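Local coordinates for viral structural protein 4 (Bombyx mori cytoplasmic polyhedrosis virus, PDB 6TZ0), which binds GTP through a P-loop and, packed against the viral RNA-dependent RNA polymerase, probably acts as an NTPase cofactor in transcription, at residues M1-D5 with Y164-P169; L156-D161 with P181-T186; G255-T261 with S311-S317; N393-P399 with D464-E468. All blocks are in the same frame, centred on the assembly; numbering follows the deposited sequence.

Contact 1. Residues M1-D5 with Y164-P169; sequences MFAID and YQSLIP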
loop_
_atom_site.group_PDB
_atom_site.type_symbol
_atom_site.label_atom_id
_atom_site.label_comp_id
_atom_site.label_asym_id
_atom_site.label_seq_id
_atom_site.Cartn_x
_atom_site.Cartn_y
_atom_site.Cartn_z
ATOM N N MET B 1 -9.168 -28.412 -35.557
ATOM C CA MET B 1 -8.338 -28.623 -34.374
ATOM C C MET B 1 -8.999 -28.166 -33.075
ATOM O O MET B 1 -9.187 -26.978 -32.846
ATOM C CB MET B 1 -7.000 -27.909 -34.530
ATOM C CG MET B 1 -6.091 -28.111 -33.342
ATOM S SD MET B 1 -4.461 -27.398 -33.540
ATOM C CE MET B 1 -3.770 -27.715 -31.927
ATOM N N PHE B 2 -9.335 -29.123 -32.221
ATOM C CA PHE B 2 -9.970 -28.841 -30.948
ATOM C C PHE B 2 -8.931 -28.464 -29.899
ATOM O O PHE B 2 -7.739 -28.729 -30.048
ATOM C CB PHE B 2 -10.761 -30.054 -30.481
ATOM C CG PHE B 2 -11.963 -30.342 -31.309
ATOM C CD1 PHE B 2 -13.177 -29.759 -31.013
ATOM C CD2 PHE B 2 -11.873 -31.171 -32.405
ATOM C CE1 PHE B 2 -14.281 -30.019 -31.783
ATOM C CE2 PHE B 2 -12.970 -31.427 -33.177
ATOM C CZ PHE B 2 -14.174 -30.851 -32.869
ATOM N N ALA B 3 -9.401 -27.832 -28.825
ATOM C CA ALA B 3 -8.513 -27.510 -27.715
ATOM C C ALA B 3 -8.069 -28.765 -26.982
ATOM O O ALA B 3 -6.949 -28.820 -26.467
ATOM C CB ALA B 3 -9.206 -26.549 -26.755
ATOM N N ILE B 4 -8.929 -29.773 -26.927
ATOM C CA ILE B 4 -8.621 -31.060 -26.325
ATOM C C ILE B 4 -8.720 -32.102 -27.424
ATOM O O ILE B 4 -9.720 -32.146 -28.148
ATOM C CB ILE B 4 -9.577 -31.373 -25.162
ATOM C CG1 ILE B 4 -9.446 -30.304 -24.084
ATOM C CG2 ILE B 4 -9.286 -32.732 -24.574
ATOM C CD1 ILE B 4 -10.558 -30.297 -23.100
ATOM N N ASP B 5 -7.688 -32.919 -27.553
ATOM C CA ASP B 5 -7.567 -33.876 -28.645
ATOM C C ASP B 5 -8.611 -34.977 -28.505
ATOM O O ASP B 5 -8.621 -35.673 -27.485
ATOM C CB ASP B 5 -6.158 -34.456 -28.617
ATOM C CG ASP B 5 -5.783 -35.169 -29.891
ATOM O OD1 ASP B 5 -6.606 -35.232 -30.826
ATOM O OD2 ASP B 5 -4.646 -35.670 -29.962
ATOM N N TYR B 164 -15.057 -28.221 -19.674
ATOM C CA TYR B 164 -14.188 -28.320 -20.838
ATOM C C TYR B 164 -13.019 -27.348 -20.734
ATOM O O TYR B 164 -11.888 -27.690 -21.085
ATOM C CB TYR B 164 -14.991 -28.051 -22.111
ATOM C CG TYR B 164 -14.258 -28.348 -23.401
ATOM C CD1 TYR B 164 -14.251 -29.625 -23.938
ATOM C CD2 TYR B 164 -13.555 -27.352 -24.071
ATOM C CE1 TYR B 164 -13.584 -29.898 -25.106
ATOM C CE2 TYR B 164 -12.877 -27.620 -25.225
ATOM C CZ TYR B 164 -12.895 -28.890 -25.743
ATOM O OH TYR B 164 -12.222 -29.139 -26.913
ATOM N N GLN B 165 -13.280 -26.123 -20.266
ATOM C CA GLN B 165 -12.247 -25.094 -20.235
ATOM C C GLN B 165 -11.224 -25.340 -19.140
ATOM O O GLN B 165 -10.091 -24.863 -19.240
ATOM C CB GLN B 165 -12.870 -23.716 -20.052
ATOM C CG GLN B 165 -13.584 -23.185 -21.266
ATOM C CD GLN B 165 -14.293 -21.881 -20.989
ATOM O OE1 GLN B 165 -14.274 -21.377 -19.869
ATOM N NE2 GLN B 165 -14.943 -21.336 -22.007
ATOM N N SER B 166 -11.603 -26.057 -18.084
ATOM C CA SER B 166 -10.629 -26.411 -17.062
ATOM C C SER B 166 -9.635 -27.452 -17.549
ATOM O O SER B 166 -8.535 -27.545 -17.000
ATOM C CB SER B 166 -11.336 -26.930 -15.816
ATOM O OG SER B 166 -11.962 -28.166 -16.081
ATOM N N LEU B 167 -9.994 -28.230 -18.562
ATOM C CA LEU B 167 -9.168 -29.316 -19.055
ATOM C C LEU B 167 -8.351 -28.939 -20.276
ATOM O O LEU B 167 -7.661 -29.798 -20.827
ATOM C CB LEU B 167 -10.046 -30.522 -19.375
ATOM C CG LEU B 167 -10.724 -31.109 -18.143
ATOM C CD1 LEU B 167 -11.727 -32.161 -18.531
ATOM C CD2 LEU B 167 -9.683 -31.687 -17.214
ATOM N N ILE B 168 -8.422 -27.694 -20.721
ATOM C CA ILE B 168 -7.603 -27.262 -21.856
ATOM C C ILE B 168 -6.148 -27.168 -21.409
ATOM O O ILE B 168 -5.879 -26.665 -20.305
ATOM C CB ILE B 168 -8.115 -25.924 -22.403
ATOM C CG1 ILE B 168 -9.515 -26.090 -22.994
ATOM C CG2 ILE B 168 -7.196 -25.357 -23.456
ATOM C CD1 ILE B 168 -10.179 -24.790 -23.381
ATOM N N PRO B 169 -5.194 -27.684 -22.186
ATOM C CA PRO B 169 -3.777 -27.566 -21.827
ATOM C C PRO B 169 -3.300 -26.122 -21.818
ATOM O O PRO B 169 -3.957 -25.206 -22.314
ATOM C CB PRO B 169 -3.076 -28.367 -22.924
ATOM C CG PRO B 169 -4.091 -29.306 -23.398
ATOM C CD PRO B 169 -5.391 -28.597 -23.320
#
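One face of the Tyr164 ring takes the CD1 methyl of Ile4. The methyl sits 3.8 Å from the ring centroid, 15° off the normal, and makes a CH-pi contact. Ile4 and Tyr164 reach for each other from opposite directions. The CB of Ala3 approaches the same ring obliquely, with CB 4.1 Å from Tyr164 CE2. Phe159 also meets this ring, their planes at about 30°. Tyr164 CG stands anti to the backbone N (chi1 -170°), which sends the ring from its helix toward the N terminus. The hydroxyl OH then lies 3.4 Å from Ile4 N, which gives it a weak hydrogen bond. The stronger partner of this hydroxyl is Tyr13 OH, which also bonds the carbonyl of Ile4 and so links the two segments a second time. The contact lays the irregular N-terminal chain across the end of helix 162-166 and the turn that leads to helix 170-176. The Ile4 CD1 methyl also touches Leu167 CB at 3.8 Å. Ala3 CB packs on Ile168 CG1, also at 3.8 Å. The ring of Pro169, at the N-cap of helix 170-176, brings CD within 3.5 Å of the Ala3 carbonyl O.

Contact 2. Residues L156-D161 with P181-T186; sequences LIIFDD and PHIIPT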
loop_
_atom_site.group_PDB
_atom_site.type_symbol
_atom_site.label_atom_id
_atom_site.label_comp_id
_atom_site.label_asym_id
_atom_site.label_seq_id
_atom_site.Cartn_x
_atom_site.Cartn_y
_atom_site.Cartn_z
ATOM N N LEU B 156 -8.924 -23.144 -34.191
ATOM C CA LEU B 156 -8.928 -23.641 -32.823
ATOM C C LEU B 156 -10.352 -23.634 -32.285
ATOM O O LEU B 156 -11.053 -22.625 -32.385
ATOM C CB LEU B 156 -8.003 -22.780 -31.967
ATOM C CG LEU B 156 -7.535 -23.264 -30.599
ATOM C CD1 LEU B 156 -6.137 -22.754 -30.380
ATOM C CD2 LEU B 156 -8.417 -22.736 -29.511
ATOM N N ILE B 157 -10.778 -24.756 -31.710
ATOM C CA ILE B 157 -12.180 -24.990 -31.390
ATOM C C ILE B 157 -12.327 -25.236 -29.894
ATOM O O ILE B 157 -11.681 -26.130 -29.340
ATOM C CB ILE B 157 -12.738 -26.174 -32.193
ATOM C CG1 ILE B 157 -12.638 -25.890 -33.686
ATOM C CG2 ILE B 157 -14.166 -26.397 -31.845
ATOM C CD1 ILE B 157 -12.865 -27.086 -34.527
ATOM N N ILE B 158 -13.192 -24.452 -29.248
ATOM C CA ILE B 158 -13.414 -24.510 -27.809
ATOM C C ILE B 158 -14.902 -24.716 -27.560
ATOM O O ILE B 158 -15.737 -24.099 -28.228
ATOM C CB ILE B 158 -12.937 -23.215 -27.116
ATOM C CG1 ILE B 158 -11.497 -22.892 -27.473
ATOM C CG2 ILE B 158 -12.956 -23.354 -25.620
ATOM C CD1 ILE B 158 -11.089 -21.522 -27.042
ATOM N N PHE B 159 -15.240 -25.575 -26.602
ATOM C CA PHE B 159 -16.609 -25.636 -26.107
ATOM C C PHE B 159 -16.822 -24.541 -25.071
ATOM O O PHE B 159 -15.887 -24.113 -24.394
ATOM C CB PHE B 159 -16.926 -26.991 -25.468
ATOM C CG PHE B 159 -17.022 -28.138 -26.434
ATOM C CD1 PHE B 159 -17.009 -27.937 -27.797
ATOM C CD2 PHE B 159 -17.184 -29.425 -25.961
ATOM C CE1 PHE B 159 -17.102 -28.999 -28.665
ATOM C CE2 PHE B 159 -17.289 -30.486 -26.830
ATOM C CZ PHE B 159 -17.248 -30.270 -28.181
ATOM N N ASP B 160 -18.071 -24.110 -24.910
ATOM C CA ASP B 160 -18.391 -23.041 -23.972
ATOM C C ASP B 160 -18.825 -23.593 -22.611
ATOM O O ASP B 160 -19.660 -22.999 -21.923
ATOM C CB ASP B 160 -19.464 -22.127 -24.565
ATOM C CG ASP B 160 -19.472 -20.743 -23.946
ATOM O OD1 ASP B 160 -18.624 -20.473 -23.073
ATOM O OD2 ASP B 160 -20.338 -19.929 -24.323
ATOM N N ASP B 161 -18.281 -24.740 -22.226
ATOM C CA ASP B 161 -18.513 -25.377 -20.942
ATOM C C ASP B 161 -17.342 -25.066 -20.019
ATOM O O ASP B 161 -16.223 -24.843 -20.471
ATOM C CB ASP B 161 -18.657 -26.888 -21.134
ATOM C CG ASP B 161 -19.232 -27.589 -19.930
ATOM O OD1 ASP B 161 -19.568 -26.921 -18.934
ATOM O OD2 ASP B 161 -19.341 -28.827 -19.979
ATOM N N PRO B 181 -10.793 -17.891 -31.960
ATOM C CA PRO B 181 -11.221 -19.284 -31.852
ATOM C C PRO B 181 -12.665 -19.434 -32.299
ATOM O O PRO B 181 -13.402 -18.463 -32.458
ATOM C CB PRO B 181 -11.075 -19.571 -30.360
ATOM C CG PRO B 181 -11.369 -18.281 -29.734
ATOM C CD PRO B 181 -10.832 -17.225 -30.653
ATOM N N HIS B 182 -13.066 -20.680 -32.489
ATOM C CA HIS B 182 -14.437 -21.005 -32.849
ATOM C C HIS B 182 -15.124 -21.566 -31.615
ATOM O O HIS B 182 -14.856 -22.698 -31.209
ATOM C CB HIS B 182 -14.477 -21.999 -34.001
ATOM C CG HIS B 182 -15.854 -22.252 -34.520
ATOM N ND1 HIS B 182 -16.676 -23.225 -34.000
ATOM C CD2 HIS B 182 -16.560 -21.646 -35.501
ATOM C CE1 HIS B 182 -17.829 -23.212 -34.642
ATOM N NE2 HIS B 182 -17.784 -22.264 -35.559
ATOM N N ILE B 183 -16.012 -20.782 -31.023
ATOM C CA ILE B 183 -16.620 -21.110 -29.742
ATOM C C ILE B 183 -17.981 -21.741 -29.986
ATOM O O ILE B 183 -18.831 -21.156 -30.663
ATOM C CB ILE B 183 -16.734 -19.855 -28.865
ATOM C CG1 ILE B 183 -15.340 -19.269 -28.656
ATOM C CG2 ILE B 183 -17.367 -20.192 -27.536
ATOM C CD1 ILE B 183 -15.341 -17.885 -28.132
ATOM N N ILE B 184 -18.191 -22.932 -29.438
ATOM C CA ILE B 184 -19.418 -23.693 -29.642
ATOM C C ILE B 184 -20.290 -23.520 -28.406
ATOM O O ILE B 184 -19.849 -23.872 -27.304
ATOM C CB ILE B 184 -19.122 -25.175 -29.893
ATOM C CG1 ILE B 184 -18.254 -25.337 -31.129
ATOM C CG2 ILE B 184 -20.402 -25.950 -30.052
ATOM C CD1 ILE B 184 -17.802 -26.739 -31.349
ATOM N N PRO B 185 -21.510 -23.005 -28.532
ATOM C CA PRO B 185 -22.355 -22.812 -27.353
ATOM C C PRO B 185 -22.928 -24.118 -26.829
ATOM O O PRO B 185 -23.102 -25.093 -27.560
ATOM C CB PRO B 185 -23.467 -21.895 -27.871
ATOM C CG PRO B 185 -23.543 -22.191 -29.312
ATOM C CD PRO B 185 -22.142 -22.475 -29.751
ATOM N N THR B 186 -23.209 -24.124 -25.529
ATOM C CA THR B 186 -23.793 -25.266 -24.842
ATOM C C THR B 186 -25.128 -24.843 -24.250
ATOM O O THR B 186 -25.209 -23.808 -23.584
ATOM C CB THR B 186 -22.868 -25.786 -23.740
ATOM O OG1 THR B 186 -22.670 -24.763 -22.759
ATOM C CG2 THR B 186 -21.522 -26.192 -24.312
#
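Phe159 and Ile184 lie side by side and point the same way. The Ile184 CD1 methyl meets the edge of the Phe159 ring, near its plane, at 3.6 Å from CE1. Ile184 CG1 is anti to its carbonyl carbon (chi1 -60°), and from there CD1 also reaches Ile157 CG2 at 3.7 Å. Ile157 and Ile184 run across each other at a slant. Ile157, Phe159, His182 and Ile184 share one face of the sheet, where helix 196-201 packs through Tyr197 and Leu198. The other face carries Ile158 and Ile183. There Ile158 CD1 crosses over Pro181 CB at 3.8 Å, and Tyr583 of the RNA-dependent RNA polymerase chain packs on both isoleucines. Main-chain bonds fix this register. His182 N bonds Leu156 O at 2.8 Å and Ile184 N bonds Ile158 O at 3.0 Å, both nearly straight. Ile158 N bonds His182 O at 3.1 Å. Asp160 N to Ile184 O is more bent, with 132° at the hydrogen. The strands run in the same direction, their axes 25° apart. Helices 162-166 and 170-176 lie between them in sequence, so this is a beta-alpha-beta crossover joining a two-stranded parallel sheet.

Contact 3. Residues G255-T261 with S311-S317; sequences GCLITWT and STIMKIS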
loop_
_atom_site.group_PDB
_atom_site.type_symbol
_atom_site.label_atom_id
_atom_site.label_comp_id
_atom_site.label_asym_id
_atom_site.label_seq_id
_atom_site.Cartn_x
_atom_site.Cartn_y
_atom_site.Cartn_z
ATOM N N GLY B 255 -27.868 -37.813 -15.258
ATOM C CA GLY B 255 -28.777 -36.971 -14.519
ATOM C C GLY B 255 -30.168 -36.946 -15.117
ATOM O O GLY B 255 -30.554 -37.813 -15.908
ATOM N N CYS B 256 -30.940 -35.941 -14.718
ATOM C CA CYS B 256 -32.296 -35.764 -15.207
ATOM C C CYS B 256 -32.547 -34.302 -15.523
ATOM O O CYS B 256 -31.891 -33.406 -14.995
ATOM C CB CYS B 256 -33.343 -36.245 -14.196
ATOM S SG CYS B 256 -33.405 -38.009 -13.983
ATOM N N LEU B 257 -33.510 -34.077 -16.405
ATOM C CA LEU B 257 -34.043 -32.748 -16.655
ATOM C C LEU B 257 -35.554 -32.843 -16.561
ATOM O O LEU B 257 -36.173 -33.640 -17.269
ATOM C CB LEU B 257 -33.587 -32.212 -18.014
ATOM C CG LEU B 257 -33.911 -30.758 -18.334
ATOM C CD1 LEU B 257 -32.740 -30.143 -19.019
ATOM C CD2 LEU B 257 -35.090 -30.687 -19.270
ATOM N N ILE B 258 -36.138 -32.038 -15.687
ATOM C CA ILE B 258 -37.564 -32.069 -15.402
ATOM C C ILE B 258 -38.164 -30.746 -15.848
ATOM O O ILE B 258 -37.565 -29.691 -15.632
ATOM C CB ILE B 258 -37.805 -32.307 -13.901
ATOM C CG1 ILE B 258 -37.036 -33.533 -13.432
ATOM C CG2 ILE B 258 -39.269 -32.538 -13.626
ATOM C CD1 ILE B 258 -36.975 -33.666 -11.945
ATOM N N THR B 259 -39.330 -30.794 -16.484
ATOM C CA THR B 259 -40.116 -29.597 -16.752
ATOM C C THR B 259 -41.372 -29.632 -15.897
ATOM O O THR B 259 -42.068 -30.648 -15.849
ATOM C CB THR B 259 -40.484 -29.465 -18.231
ATOM O OG1 THR B 259 -41.268 -30.588 -18.633
ATOM C CG2 THR B 259 -39.240 -29.385 -19.083
ATOM N N TRP B 260 -41.646 -28.531 -15.218
ATOM C CA TRP B 260 -42.690 -28.438 -14.215
ATOM C C TRP B 260 -43.790 -27.510 -14.701
ATOM O O TRP B 260 -43.708 -26.918 -15.772
ATOM C CB TRP B 260 -42.116 -27.918 -12.901
ATOM C CG TRP B 260 -41.113 -28.793 -12.258
ATOM C CD1 TRP B 260 -39.770 -28.768 -12.454
ATOM C CD2 TRP B 260 -41.353 -29.771 -11.251
ATOM N NE1 TRP B 260 -39.158 -29.700 -11.664
ATOM C CE2 TRP B 260 -40.112 -30.329 -10.910
ATOM C CE3 TRP B 260 -42.501 -30.244 -10.616
ATOM C CZ2 TRP B 260 -39.984 -31.333 -9.963
ATOM C CZ3 TRP B 260 -42.372 -31.235 -9.675
ATOM C CH2 TRP B 260 -41.126 -31.774 -9.361
ATOM N N THR B 261 -44.820 -27.360 -13.880
ATOM C CA THR B 261 -45.841 -26.346 -14.096
ATOM C C THR B 261 -45.563 -25.196 -13.141
ATOM O O THR B 261 -45.313 -25.417 -11.955
ATOM C CB THR B 261 -47.240 -26.908 -13.870
ATOM O OG1 THR B 261 -47.378 -27.310 -12.506
ATOM C CG2 THR B 261 -47.465 -28.105 -14.753
ATOM N N SER B 311 -46.824 -27.476 -8.045
ATOM C CA SER B 311 -46.237 -27.832 -9.325
ATOM C C SER B 311 -46.266 -29.336 -9.537
ATOM O O SER B 311 -46.022 -30.112 -8.612
ATOM C CB SER B 311 -44.799 -27.336 -9.398
ATOM O OG SER B 311 -44.759 -25.926 -9.342
ATOM N N THR B 312 -46.574 -29.743 -10.762
ATOM C CA THR B 312 -46.538 -31.136 -11.177
ATOM C C THR B 312 -45.560 -31.287 -12.332
ATOM O O THR B 312 -45.141 -30.307 -12.947
ATOM C CB THR B 312 -47.926 -31.635 -11.588
ATOM O OG1 THR B 312 -48.380 -30.896 -12.725
ATOM C CG2 THR B 312 -48.914 -31.454 -10.455
ATOM N N ILE B 313 -45.196 -32.525 -12.629
ATOM C CA ILE B 313 -44.187 -32.811 -13.639
ATOM C C ILE B 313 -44.851 -32.931 -15.002
ATOM O O ILE B 313 -45.802 -33.698 -15.173
ATOM C CB ILE B 313 -43.406 -34.087 -13.293
ATOM C CG1 ILE B 313 -42.572 -33.872 -12.037
ATOM C CG2 ILE B 313 -42.499 -34.461 -14.415
ATOM C CD1 ILE B 313 -41.939 -35.111 -11.500
ATOM N N MET B 314 -44.344 -32.177 -15.975
ATOM C CA MET B 314 -44.785 -32.305 -17.356
ATOM C C MET B 314 -43.960 -33.309 -18.142
ATOM O O MET B 314 -44.510 -33.994 -19.010
ATOM C CB MET B 314 -44.720 -30.952 -18.062
ATOM C CG MET B 314 -45.610 -29.889 -17.468
ATOM S SD MET B 314 -45.362 -28.278 -18.234
ATOM C CE MET B 314 -46.126 -28.535 -19.829
ATOM N N LYS B 315 -42.660 -33.422 -17.859
ATOM C CA LYS B 315 -41.754 -34.253 -18.641
ATOM C C LYS B 315 -40.463 -34.473 -17.859
ATOM O O LYS B 315 -39.950 -33.540 -17.244
ATOM C CB LYS B 315 -41.445 -33.589 -19.987
ATOM C CG LYS B 315 -40.642 -34.432 -20.938
ATOM C CD LYS B 315 -40.454 -33.716 -22.255
ATOM C CE LYS B 315 -39.637 -34.549 -23.215
ATOM N NZ LYS B 315 -39.435 -33.847 -24.508
ATOM N N ILE B 316 -39.954 -35.709 -17.878
ATOM C CA ILE B 316 -38.633 -36.045 -17.345
ATOM C C ILE B 316 -37.855 -36.794 -18.417
ATOM O O ILE B 316 -38.325 -37.812 -18.932
ATOM C CB ILE B 316 -38.700 -36.906 -16.070
ATOM C CG1 ILE B 316 -39.312 -36.141 -14.916
ATOM C CG2 ILE B 316 -37.319 -37.322 -15.623
ATOM C CD1 ILE B 316 -39.561 -37.001 -13.706
ATOM N N SER B 317 -36.665 -36.302 -18.739
ATOM C CA SER B 317 -35.761 -36.952 -19.668
ATOM C C SER B 317 -34.396 -37.114 -19.018
ATOM O O SER B 317 -34.045 -36.351 -18.114
ATOM C CB SER B 317 -35.622 -36.131 -20.956
ATOM O OG SER B 317 -36.872 -35.995 -21.605
#
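Ile313 CG1 is anti to its carbonyl carbon (chi1 -67°), and chi2 of 90° turns the Trp260 indole so that one face meets Ile313. CG1 lies over the six-membered ring, 3.8 Å from its centroid, in a CH-pi contact. Ile258 CG2 lies over the same face. Ile258 and Ile316 lie side by side, with their CG1 atoms 3.8 Å apart. Ser311 OG donates to Thr261 O at 2.7 Å, lying in line with that C=O; its other partner is the Ser308 carbonyl. In return Thr261 OG1 accepts the N-H of Thr312 (N to OG1 3.1 Å). The antiparallel ladder runs through the hydrogen-bonded pairs Leu257-Ser317 and Thr259-Lys315. Met314 N bonds Thr259 O at 2.7 Å, and Lys315 N adds a weak bond to the same oxygen. Both residues thus face Thr259, a classic beta bulge. Strand 255-261 is an inner strand of the four-stranded antiparallel sheet, between 266-271 and the outermost 313-319. Leu293 of helix 290-296 packs on Ile258 and Trp260, and Tyr286 meets the indole edge-to-face.

Contact 4. Residues N393-P399 with D464-E468; sequences NKDVEEP and DTHSE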
loop_
_atom_site.group_PDB
_atom_site.type_symbol
_atom_site.label_atom_id
_atom_site.label_comp_id
_atom_site.label_asym_id
_atom_site.label_seq_id
_atom_site.Cartn_x
_atom_site.Cartn_y
_atom_site.Cartn_z
ATOM N N ASN B 393 -34.203 -12.710 26.295
ATOM C CA ASN B 393 -33.183 -12.218 27.212
ATOM C C ASN B 393 -32.887 -10.729 27.066
ATOM O O ASN B 393 -31.816 -10.280 27.471
ATOM C CB ASN B 393 -31.892 -13.011 27.032
ATOM C CG ASN B 393 -31.990 -14.408 27.577
ATOM O OD1 ASN B 393 -32.510 -14.624 28.668
ATOM N ND2 ASN B 393 -31.506 -15.373 26.815
ATOM N N LYS B 394 -33.813 -9.941 26.525
ATOM C CA LYS B 394 -33.529 -8.518 26.348
ATOM C C LYS B 394 -33.707 -7.710 27.622
ATOM O O LYS B 394 -33.405 -6.514 27.621
ATOM C CB LYS B 394 -34.403 -7.914 25.252
ATOM C CG LYS B 394 -35.885 -7.891 25.560
ATOM C CD LYS B 394 -36.658 -7.261 24.418
ATOM C CE LYS B 394 -38.145 -7.203 24.712
ATOM N NZ LYS B 394 -38.751 -8.555 24.756
ATOM N N ASP B 395 -34.183 -8.324 28.702
ATOM C CA ASP B 395 -34.341 -7.638 29.972
ATOM C C ASP B 395 -33.396 -8.127 31.055
ATOM O O ASP B 395 -33.164 -7.391 32.019
ATOM C CB ASP B 395 -35.784 -7.775 30.474
ATOM C CG ASP B 395 -36.768 -7.050 29.590
ATOM O OD1 ASP B 395 -36.365 -6.051 28.960
ATOM O OD2 ASP B 395 -37.939 -7.476 29.521
ATOM N N VAL B 396 -32.851 -9.336 30.930
ATOM C CA VAL B 396 -31.893 -9.839 31.903
ATOM C C VAL B 396 -30.581 -9.084 31.742
ATOM O O VAL B 396 -30.071 -8.929 30.625
ATOM C CB VAL B 396 -31.706 -11.352 31.725
ATOM C CG1 VAL B 396 -30.692 -11.892 32.715
ATOM C CG2 VAL B 396 -33.039 -12.064 31.867
ATOM N N GLU B 397 -30.040 -8.587 32.859
ATOM C CA GLU B 397 -28.816 -7.794 32.812
ATOM C C GLU B 397 -27.607 -8.649 32.454
ATOM O O GLU B 397 -26.761 -8.233 31.656
ATOM C CB GLU B 397 -28.589 -7.099 34.151
ATOM C CG GLU B 397 -27.381 -6.185 34.164
ATOM C CD GLU B 397 -27.104 -5.613 35.533
ATOM O OE1 GLU B 397 -27.836 -5.967 36.481
ATOM O OE2 GLU B 397 -26.153 -4.814 35.663
ATOM N N GLU B 398 -27.502 -9.844 33.037
ATOM C CA GLU B 398 -26.455 -10.804 32.689
ATOM C C GLU B 398 -27.112 -12.082 32.189
ATOM O O GLU B 398 -27.341 -13.018 32.970
ATOM C CB GLU B 398 -25.536 -11.088 33.873
ATOM C CG GLU B 398 -24.678 -9.908 34.277
ATOM C CD GLU B 398 -23.723 -10.241 35.400
ATOM O OE1 GLU B 398 -23.807 -11.364 35.942
ATOM O OE2 GLU B 398 -22.886 -9.381 35.740
ATOM N N PRO B 399 -27.437 -12.166 30.905
ATOM C CA PRO B 399 -28.068 -13.374 30.377
ATOM C C PRO B 399 -27.026 -14.431 30.044
ATOM O O PRO B 399 -25.827 -14.166 29.970
ATOM C CB PRO B 399 -28.772 -12.874 29.116
ATOM C CG PRO B 399 -27.933 -11.752 28.672
ATOM C CD PRO B 399 -27.392 -11.094 29.898
ATOM N N ASP B 464 -22.542 -3.906 23.069
ATOM C CA ASP B 464 -23.141 -3.955 24.387
ATOM C C ASP B 464 -23.354 -5.416 24.751
ATOM O O ASP B 464 -23.019 -6.314 23.985
ATOM C CB ASP B 464 -24.441 -3.156 24.411
ATOM C CG ASP B 464 -24.208 -1.670 24.257
ATOM O OD1 ASP B 464 -23.124 -1.192 24.650
ATOM O OD2 ASP B 464 -25.111 -0.972 23.753
ATOM N N THR B 465 -23.912 -5.664 25.933
ATOM C CA THR B 465 -24.086 -7.049 26.355
ATOM C C THR B 465 -25.204 -7.758 25.600
ATOM O O THR B 465 -25.167 -8.986 25.484
ATOM C CB THR B 465 -24.322 -7.124 27.864
ATOM O OG1 THR B 465 -24.534 -8.487 28.247
ATOM C CG2 THR B 465 -25.504 -6.279 28.282
ATOM N N HIS B 466 -26.169 -7.026 25.057
ATOM C CA HIS B 466 -27.221 -7.625 24.251
ATOM C C HIS B 466 -26.993 -7.411 22.769
ATOM O O HIS B 466 -27.886 -7.691 21.967
ATOM C CB HIS B 466 -28.581 -7.067 24.653
ATOM C CG HIS B 466 -28.948 -7.363 26.069
ATOM N ND1 HIS B 466 -28.669 -6.500 27.104
ATOM C CD2 HIS B 466 -29.535 -8.443 26.629
ATOM C CE1 HIS B 466 -29.092 -7.025 28.238
ATOM N NE2 HIS B 466 -29.623 -8.204 27.977
ATOM N N SER B 467 -25.821 -6.908 22.396
ATOM C CA SER B 467 -25.485 -6.691 21.004
ATOM C C SER B 467 -25.313 -8.018 20.284
ATOM O O SER B 467 -25.079 -9.064 20.894
ATOM C CB SER B 467 -24.205 -5.874 20.885
ATOM O OG SER B 467 -23.878 -5.652 19.529
ATOM N N GLU B 468 -25.435 -7.969 18.964
ATOM C CA GLU B 468 -25.324 -9.188 18.179
ATOM C C GLU B 468 -23.871 -9.597 18.000
ATOM O O GLU B 468 -23.564 -10.797 17.978
ATOM C CB GLU B 468 -26.027 -8.986 16.838
ATOM C CG GLU B 468 -26.205 -10.240 16.020
ATOM C CD GLU B 468 -26.998 -9.995 14.753
ATOM O OE1 GLU B 468 -27.450 -8.853 14.548
ATOM O OE2 GLU B 468 -27.164 -10.942 13.957
#
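A type I turn from Asp464 to Ser467 presents His466 to the irregular chain 393-399, with the CA atoms of Lys394 and His466 6.7 Å apart. The imidazole enters the bend of that chain. NE2 donates to the carbonyl O of Val396 at 2.8 Å. The acceptor lies in the ring plane, and NE2 sits nearly in line with the C=O bond, but the angle at the hydrogen is only 136°. Asn393 O is also at the ring edge, 3.0 Å from CD2. Lys394 O lies over one face, toward the rim. Pro399 comes at the imidazole obliquely, CG 4.0 Å from NE2. Thr465 stays at the margin, its OG1 4.1 Å from Glu397 O. Trp389 of helix 385-393 touches both Pro399 and His466, and Tyr386 OH bonds the His466 carbonyl. The contact joins the turn before helix 468-476 to the loop after helix 385-393. The bond implies a proton on NE2, as in the neutral NE2-H tautomer, which the carbonyls round the edge would probably favour.

How the contacts relate
The N terminus starts in contact 1, where residues 1-5 meet 164-169 and close a loop of 158 residues. Contact 2 opens inside that loop at 156-161 and closes beyond it at 181-186, so the two cross. They also touch, through a probable hydrogen bond from Ala3 N to Ile157 O. Together they tie the N-terminal chain, helices 162-166 and 170-176 and the small parallel sheet into one unit. Contact 3 follows in series and closes a 49-residue excursion within the antiparallel sheet, its nearest atoms about 11 Å from contact 2. Contact 4 comes last. It joins two interhelical loops, about 59 Å centre to centre from contacts 1 and 2, on the opposite side of the chain's centre.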